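Local coordinates for vitamin B12-binding protein (Vibrio cholerae O395, PDB 5YSC) that binds vitamin B12 in the periplasm and probably delivers it to BtuC of the BtuCDF import transporter, at residues I68-E71 with K72-L76; S191-P194 with Y195-V198; A229-S232 with A233-N236; L247-P250 with T251-L255. All blocks are in the same frame, centred on the assembly; numbering follows the deposited sequence.

Contact 1. Residues I68-E71 with K72-L76; sequences INIE and KILTL
Asn69 and Lys72 meet at the start of helix 70-76, with the asparagine side chain laid against the first turn. Followed outward, Asn69 CB comes only loosely near Lys72 CB. CG lies closer to that CB and to Lys72 CD. Chi1 of -168° turns CG away from its own backbone N and beside its carbonyl carbon, which brings the amide over the coming turn. At the tip the two branches part. Asn69 OD1 accepts from Lys72 N at 3.0 Å. The angle at the hydrogen is 165°. The donor stands above the amide plane, 51° out of it. Asn69 ND2 rests instead on the lysine chain, 3.1 Å from Lys72 CD. This is an N-cap: the side chain of Asn69 takes up a backbone N-H that has no earlier helical carbonyl to bind. The regular helical bonds begin at the same residue, with Ile73 N to Asn69 O at 3.1 Å and Leu74 N to Ile70 O at 2.9 Å. Glu71, predicted to matter for BtuC binding, sits in this first turn and accepts from Thr75 N through its carbonyl O. Lys72 ends in a salt bridge to Glu60. On the inner side, Ile68 CG2 touches Ile73 CD1 at 3.7 Å, and Ile73 also packs on Ile24 of strand 23-25. Ile70 CG2 meets Leu74 CD2 at 3.8 Å, and Ile70 also reaches Glu92 and Lys95 of helix 90-98.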
# COMPACT_ATOMS: atom_id res chain seq x y z
N ILE A 68 2.66 18.93 -0.93
CA ILE A 68 3.74 18.87 0.04
C ILE A 68 4.00 20.28 0.55
O ILE A 68 4.20 21.20 -0.25
CB ILE A 68 5.02 18.29 -0.58
CG1 ILE A 68 4.83 16.83 -1.03
CG2 ILE A 68 6.17 18.42 0.40
CD1 ILE A 68 6.07 16.19 -1.61
N ASN A 69 4.05 20.44 1.87
CA ASN A 69 4.22 21.75 2.49
C ASN A 69 5.71 22.07 2.56
O ASN A 69 6.38 21.86 3.57
CB ASN A 69 3.58 21.78 3.87
CG ASN A 69 3.48 23.18 4.43
OD1 ASN A 69 4.32 24.05 4.15
ND2 ASN A 69 2.45 23.41 5.24
N ILE A 70 6.22 22.62 1.46
CA ILE A 70 7.66 22.87 1.39
C ILE A 70 8.08 23.95 2.37
O ILE A 70 9.19 23.91 2.89
CB ILE A 70 8.10 23.23 -0.04
CG1 ILE A 70 7.94 21.99 -0.92
CG2 ILE A 70 9.59 23.73 -0.07
CD1 ILE A 70 8.29 22.19 -2.33
N GLU A 71 7.23 24.94 2.60
CA GLU A 71 7.54 25.98 3.56
C GLU A 71 7.85 25.38 4.92
O GLU A 71 8.88 25.68 5.53
CB GLU A 71 6.38 26.95 3.66
CG GLU A 71 6.65 28.16 4.54
CD GLU A 71 5.59 29.24 4.41
OE1 GLU A 71 4.55 29.01 3.75
OE2 GLU A 71 5.81 30.33 4.96
N LYS A 72 6.98 24.49 5.39
CA LYS A 72 7.17 23.84 6.68
C LYS A 72 8.42 22.98 6.68
O LYS A 72 9.16 22.96 7.67
CB LYS A 72 5.95 23.00 7.04
CG LYS A 72 4.89 23.74 7.79
CD LYS A 72 3.65 22.86 8.09
CE LYS A 72 3.16 22.98 9.52
NZ LYS A 72 3.77 21.90 10.36
N ILE A 73 8.69 22.27 5.58
CA ILE A 73 9.91 21.47 5.50
C ILE A 73 11.15 22.35 5.63
O ILE A 73 12.15 21.96 6.27
CB ILE A 73 9.91 20.65 4.19
CG1 ILE A 73 8.75 19.65 4.24
CG2 ILE A 73 11.21 19.95 3.99
CD1 ILE A 73 8.70 18.71 3.06
N LEU A 74 11.15 23.52 4.99
CA LEU A 74 12.26 24.45 5.15
C LEU A 74 12.45 24.78 6.62
O LEU A 74 13.56 24.77 7.15
CB LEU A 74 11.98 25.72 4.35
CG LEU A 74 12.54 26.01 2.96
CD1 LEU A 74 13.36 24.91 2.33
CD2 LEU A 74 11.39 26.39 2.05
N THR A 75 11.32 25.02 7.28
CA THR A 75 11.25 25.31 8.70
C THR A 75 11.83 24.22 9.60
O THR A 75 12.20 24.48 10.73
CB THR A 75 9.79 25.49 9.12
OG1 THR A 75 9.42 26.88 9.06
CG2 THR A 75 9.55 24.92 10.50
N LEU A 76 11.90 22.99 9.09
CA LEU A 76 12.27 21.84 9.89
C LEU A 76 13.70 21.37 9.68
O LEU A 76 14.21 20.61 10.51
CB LEU A 76 11.32 20.66 9.62
CG LEU A 76 9.92 20.81 10.23
CD1 LEU A 76 8.95 19.81 9.64
CD2 LEU A 76 9.98 20.64 11.75

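Contact 2. Residues S191-P194 with Y195-V198; sequences SEVP and YPQV
The side chains of Pro194 and Tyr195 cross at about a right angle in the loop that runs from strand 184-186 into the short strand 197-198. That strand pairs antiparallel with strand 166-167, Val198 bonding to Ile166. The loop forms part of the cobalamin pocket, where Tyr195 touches the bound cyanocobalamin. Pro194 CB lies 3.6 Å from Tyr195 CD2 and close to CE2. Pro194 O lies over a face of the tyrosine ring, 3.3 Å from Tyr195 CG. With chi1 at -62°, the ring swings beside its own backbone N, back over the preceding peptide. Its far end is held by a hydrogen bond from the hydroxyl group to Trp174 O. Pro196 packs on the earlier loop through its ring atoms: CB meets Val193 and CG meets Ser191. Val193 CG2 is 3.7 Å from Pro196 CB and only 3.5 Å from Pro196 CA, a tight fit for two carbons. No hydrogen bond joins the two segments; van der Waals contacts do. Pro196 and Ser191 both also touch Ala170. Ser191 OG, hydrogen-bonded to Phe188 O, lies 3.7 Å from Pro196 CG.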
# COMPACT_ATOMS: atom_id res chain seq x y z
N SER A 191 -5.45 -1.67 -18.51
CA SER A 191 -6.06 -0.35 -18.65
C SER A 191 -5.00 0.67 -19.06
O SER A 191 -3.79 0.47 -18.88
CB SER A 191 -6.73 0.11 -17.35
OG SER A 191 -7.69 -0.82 -16.90
N GLU A 192 -5.48 1.77 -19.61
CA GLU A 192 -4.59 2.79 -20.14
C GLU A 192 -3.98 3.66 -19.05
O GLU A 192 -2.94 4.28 -19.29
CB GLU A 192 -5.35 3.65 -21.16
CG GLU A 192 -6.09 2.78 -22.18
CD GLU A 192 -6.55 3.52 -23.43
OE1 GLU A 192 -5.79 3.52 -24.43
OE2 GLU A 192 -7.67 4.08 -23.41
N VAL A 193 -4.55 3.67 -17.85
CA VAL A 193 -3.97 4.40 -16.72
C VAL A 193 -3.85 3.43 -15.55
O VAL A 193 -4.53 2.39 -15.52
CB VAL A 193 -4.83 5.63 -16.32
CG1 VAL A 193 -4.95 6.60 -17.49
CG2 VAL A 193 -6.23 5.22 -15.82
N PRO A 194 -2.98 3.74 -14.57
CA PRO A 194 -2.76 2.83 -13.43
C PRO A 194 -3.92 2.74 -12.45
O PRO A 194 -4.08 1.69 -11.81
CB PRO A 194 -1.52 3.43 -12.75
CG PRO A 194 -1.40 4.81 -13.27
CD PRO A 194 -1.92 4.77 -14.66
N TYR A 195 -4.73 3.78 -12.29
CA TYR A 195 -5.85 3.73 -11.37
C TYR A 195 -7.09 4.24 -12.09
O TYR A 195 -7.57 5.35 -11.81
CB TYR A 195 -5.56 4.53 -10.10
CG TYR A 195 -4.38 3.90 -9.40
CD1 TYR A 195 -4.56 2.80 -8.56
CD2 TYR A 195 -3.11 4.35 -9.63
CE1 TYR A 195 -3.47 2.17 -7.98
CE2 TYR A 195 -2.01 3.74 -9.05
CZ TYR A 195 -2.19 2.65 -8.21
OH TYR A 195 -1.09 2.08 -7.62
N PRO A 196 -7.65 3.43 -12.98
CA PRO A 196 -8.76 3.90 -13.81
C PRO A 196 -10.05 4.03 -13.05
O PRO A 196 -10.37 3.26 -12.14
CB PRO A 196 -8.87 2.81 -14.87
CG PRO A 196 -8.32 1.61 -14.25
CD PRO A 196 -7.26 2.06 -13.30
N GLN A 197 -10.85 5.00 -13.49
CA GLN A 197 -12.24 5.08 -13.10
C GLN A 197 -13.01 4.17 -14.06
O GLN A 197 -12.77 4.20 -15.26
CB GLN A 197 -12.73 6.52 -13.21
CG GLN A 197 -14.10 6.75 -12.63
CD GLN A 197 -14.52 8.19 -12.71
OE1 GLN A 197 -13.73 9.10 -12.46
NE2 GLN A 197 -15.77 8.42 -13.08
N VAL A 198 -13.90 3.35 -13.52
CA VAL A 198 -14.63 2.38 -14.31
C VAL A 198 -16.12 2.50 -14.02
O VAL A 198 -16.54 2.90 -12.93
CB VAL A 198 -14.16 0.92 -14.04
CG1 VAL A 198 -12.68 0.74 -14.42
CG2 VAL A 198 -14.43 0.54 -12.56

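Contact 3. Residues A229-S232 with A233-N236; sequences AELS and AVQN
Leu231 and Val234 pack within a helix-start contact, where the loop after helix 215-220 turns into the short helix 232-235. The site lies at the far periphery of the chain, beside the parallel sheet that holds strands 210-213 and 239-241. Leu231 holds the N-cap position, and its backbone carbonyl begins the turn. Leu231 O accepts twice. Gln235 N reaches Leu231 O at 3.1 Å, nearly straight and in the carbonyl plane. Val234 N is 3.0 Å from Leu231 O, but it stands 63° above that plane and the bond is bent to 132° at the hydrogen. A further helical bond runs from Asn236 N to Ser232 O at 2.8 Å. The aliphatic part is small. Leu231 CB meets Val234 CG2 at 3.7 Å, and Leu231 CD1 lies a little farther from the same methyl. Chi1 of Val234, 180°, places CG2 beside its own backbone N, on the side facing Leu231. Trp224 touches both side chains, and Leu231 and Ala233 also rest on Ile211 of strand 210-213. On the polar side, the extended Gln235 chain runs back past Leu231 O. Gln235 CG lies 3.4 Å from Leu231 O, and NE2 is hydrogen-bonded to Gln228 O. A water bridges Ser232 and Asn236: it lies 3.0 Å from Ser232 OG and accepts from Asn236 ND2 at 3.2 Å. The helix is tied by its backbone at the start, while Ser232 in the first turn and Asn236 just past the helix end meet through water, a link likely more adaptable than a direct bond.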
# COMPACT_ATOMS: atom_id res chain seq x y z
N ALA A 229 -28.12 -11.00 -9.82
CA ALA A 229 -28.44 -11.84 -10.97
C ALA A 229 -27.33 -11.82 -12.01
O ALA A 229 -27.03 -12.85 -12.62
CB ALA A 229 -29.76 -11.39 -11.59
N GLU A 230 -26.69 -10.66 -12.20
CA GLU A 230 -25.68 -10.50 -13.24
C GLU A 230 -24.26 -10.79 -12.76
O GLU A 230 -23.35 -10.82 -13.59
CB GLU A 230 -25.71 -9.08 -13.85
CG GLU A 230 -26.22 -8.00 -12.97
CD GLU A 230 -27.75 -8.02 -12.82
OE1 GLU A 230 -28.47 -8.14 -13.83
OE2 GLU A 230 -28.22 -7.94 -11.68
N LEU A 231 -24.05 -10.98 -11.46
CA LEU A 231 -22.72 -11.19 -10.89
C LEU A 231 -22.62 -12.50 -10.12
O LEU A 231 -23.19 -12.63 -9.04
CB LEU A 231 -22.35 -10.02 -10.00
CG LEU A 231 -22.02 -8.74 -10.77
CD1 LEU A 231 -21.84 -7.59 -9.82
CD2 LEU A 231 -20.75 -8.89 -11.62
N SER A 232 -21.88 -13.46 -10.67
CA SER A 232 -21.63 -14.70 -9.96
C SER A 232 -20.88 -14.45 -8.65
O SER A 232 -21.10 -15.16 -7.65
CB SER A 232 -20.83 -15.68 -10.83
OG SER A 232 -19.51 -15.22 -11.05
N ALA A 233 -20.01 -13.46 -8.62
CA ALA A 233 -19.37 -13.10 -7.36
C ALA A 233 -20.41 -12.81 -6.28
O ALA A 233 -20.17 -13.12 -5.12
CB ALA A 233 -18.43 -11.91 -7.54
N VAL A 234 -21.54 -12.20 -6.62
CA VAL A 234 -22.53 -11.92 -5.59
C VAL A 234 -23.31 -13.18 -5.24
O VAL A 234 -23.51 -13.48 -4.06
CB VAL A 234 -23.46 -10.77 -6.03
CG1 VAL A 234 -24.50 -10.46 -4.96
CG2 VAL A 234 -22.62 -9.53 -6.32
N GLN A 235 -23.73 -13.94 -6.26
CA GLN A 235 -24.48 -15.18 -6.03
C GLN A 235 -23.68 -16.13 -5.14
O GLN A 235 -24.25 -16.83 -4.30
CB GLN A 235 -24.82 -15.88 -7.35
CG GLN A 235 -25.54 -15.01 -8.37
CD GLN A 235 -25.47 -15.57 -9.78
OE1 GLN A 235 -25.10 -16.73 -10.00
NE2 GLN A 235 -25.81 -14.73 -10.76
N ASN A 236 -22.37 -16.16 -5.33
CA ASN A 236 -21.47 -17.04 -4.60
C ASN A 236 -20.97 -16.43 -3.29
O ASN A 236 -20.13 -17.04 -2.63
CB ASN A 236 -20.30 -17.42 -5.50
CG ASN A 236 -20.72 -18.28 -6.68
OD1 ASN A 236 -21.72 -19.01 -6.60
ND2 ASN A 236 -19.94 -18.22 -7.76
O HOH W 1 -17.75 -16.06 -8.75

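Contact 4. Residues L247-P250 with T251-L255; sequences LNRP and TPRTL
Arg249 and Thr251 touch by their aliphatic parts, with Arg249 CB 3.7 Å from Thr251 CG2. The charged contact is between the two arginines. Their side chains run alongside each other and point the same way, with guanidinium planes 76° apart. Arg249 NH1 lies at the edge of the Arg253 group, 3.8 Å from Arg253 NH2. Glu32 sits between these charges and forms salt bridges with both nitrogens. Asp51 pairs with Arg249 NH2, and Arg249 NE is hydrogen-bonded to the bound cyanocobalamin. Thr251 and Thr254 form a capping box at the start of helix 254-267. Thr251 N donates to Thr254 OG1 at 2.9 Å, almost straight at 165°. Thr251 OG1 accepts a weak capping bond from Arg253 N. A type I turn from Thr251 to Thr254 carries the chain through, closed by Thr254 N to Thr251 O. Chi1 of -52° points Thr254 OG1 back toward the incoming chain. Thr254 OG1 lies 2.7 Å from Arg249 O; its hydrogen bond is to Trp246 O. The contact joins helix 244-248 to the start of helix 254-267, with helix 28-36 against Arg249, Pro250 and Pro252, and helix 112-122 against Pro250, Pro252 and Thr254.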
# COMPACT_ATOMS: atom_id res chain seq x y z
N LEU A 247 -3.21 -3.17 3.00
CA LEU A 247 -3.14 -3.52 1.60
C LEU A 247 -2.53 -2.40 0.77
O LEU A 247 -1.61 -2.64 -0.01
CB LEU A 247 -4.55 -3.83 1.11
CG LEU A 247 -4.61 -4.18 -0.37
CD1 LEU A 247 -3.87 -5.47 -0.75
CD2 LEU A 247 -6.05 -4.20 -0.78
N ASN A 248 -2.99 -1.19 0.99
CA ASN A 248 -2.68 -0.10 0.09
C ASN A 248 -1.44 0.69 0.49
O ASN A 248 -0.99 1.56 -0.29
CB ASN A 248 -3.90 0.79 -0.04
CG ASN A 248 -5.05 0.06 -0.74
OD1 ASN A 248 -4.80 -0.81 -1.57
ND2 ASN A 248 -6.27 0.41 -0.44
N ARG A 249 -0.87 0.40 1.66
CA ARG A 249 0.44 0.88 2.06
C ARG A 249 1.44 -0.25 2.04
O ARG A 249 1.21 -1.26 2.72
CB ARG A 249 0.41 1.46 3.49
CG ARG A 249 -0.66 2.40 3.83
CD ARG A 249 -0.67 2.67 5.31
NE ARG A 249 -1.82 3.43 5.71
CZ ARG A 249 -1.95 3.96 6.92
NH1 ARG A 249 -0.97 3.82 7.81
NH2 ARG A 249 -3.03 4.68 7.22
N PRO A 250 2.58 -0.13 1.41
CA PRO A 250 3.57 -1.20 1.47
C PRO A 250 4.44 -1.14 2.71
O PRO A 250 5.31 -0.26 2.84
CB PRO A 250 4.41 -0.98 0.20
CG PRO A 250 3.64 -0.04 -0.62
CD PRO A 250 2.82 0.79 0.29
N THR A 251 4.15 -2.03 3.67
CA THR A 251 4.67 -1.97 5.03
C THR A 251 4.79 -3.39 5.54
O THR A 251 4.35 -4.33 4.88
CB THR A 251 3.75 -1.23 6.00
OG1 THR A 251 2.62 -2.08 6.21
CG2 THR A 251 3.22 0.06 5.41
N PRO A 252 5.35 -3.59 6.73
CA PRO A 252 5.26 -4.93 7.34
C PRO A 252 3.85 -5.45 7.46
O PRO A 252 3.66 -6.68 7.35
CB PRO A 252 5.90 -4.71 8.71
CG PRO A 252 6.91 -3.57 8.42
CD PRO A 252 6.14 -2.66 7.55
N ARG A 253 2.86 -4.57 7.67
CA ARG A 253 1.49 -5.05 7.79
C ARG A 253 0.94 -5.54 6.46
O ARG A 253 -0.09 -6.22 6.44
CB ARG A 253 0.62 -3.96 8.43
CG ARG A 253 1.12 -3.52 9.77
CD ARG A 253 0.08 -2.76 10.54
NE ARG A 253 -0.18 -1.46 9.95
CZ ARG A 253 -1.26 -0.71 10.13
NH1 ARG A 253 -2.30 -1.15 10.83
NH2 ARG A 253 -1.33 0.50 9.54
N THR A 254 1.59 -5.26 5.34
CA THR A 254 1.13 -5.84 4.09
C THR A 254 1.16 -7.36 4.14
O THR A 254 0.36 -7.99 3.48
CB THR A 254 1.97 -5.31 2.92
OG1 THR A 254 1.99 -3.87 2.98
CG2 THR A 254 1.41 -5.74 1.56
N LEU A 255 2.00 -7.97 4.98
CA LEU A 255 1.92 -9.42 5.06
C LEU A 255 0.62 -9.89 5.72
O LEU A 255 0.15 -10.98 5.38
CB LEU A 255 3.14 -9.96 5.77
CG LEU A 255 4.42 -9.61 5.01
CD1 LEU A 255 5.61 -10.28 5.72
CD2 LEU A 255 4.40 -9.95 3.53

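The four contacts come in series along the chain. Contact 1 belongs to the lobe built on the parallel sheet 43-45, 23-25, 80-83, 103-105. Contacts 2 and 3 belong to the lobe with sheet 184-186, 155-159, 210-213, 239-241. Contacts 1 and 3 lie on opposite sides of the chain's centre, with centres about 50 Å apart. Contact 4 lies near that centre, about 27 Å from contact 1 and 29 Å from contact 3 between centres. Contacts 2 and 4 approach within about 7 Å at their nearest atoms. Both line the cobalamin pocket, while contact 1 lies out on one lobe and carries Glu71, predicted to matter for BtuC binding.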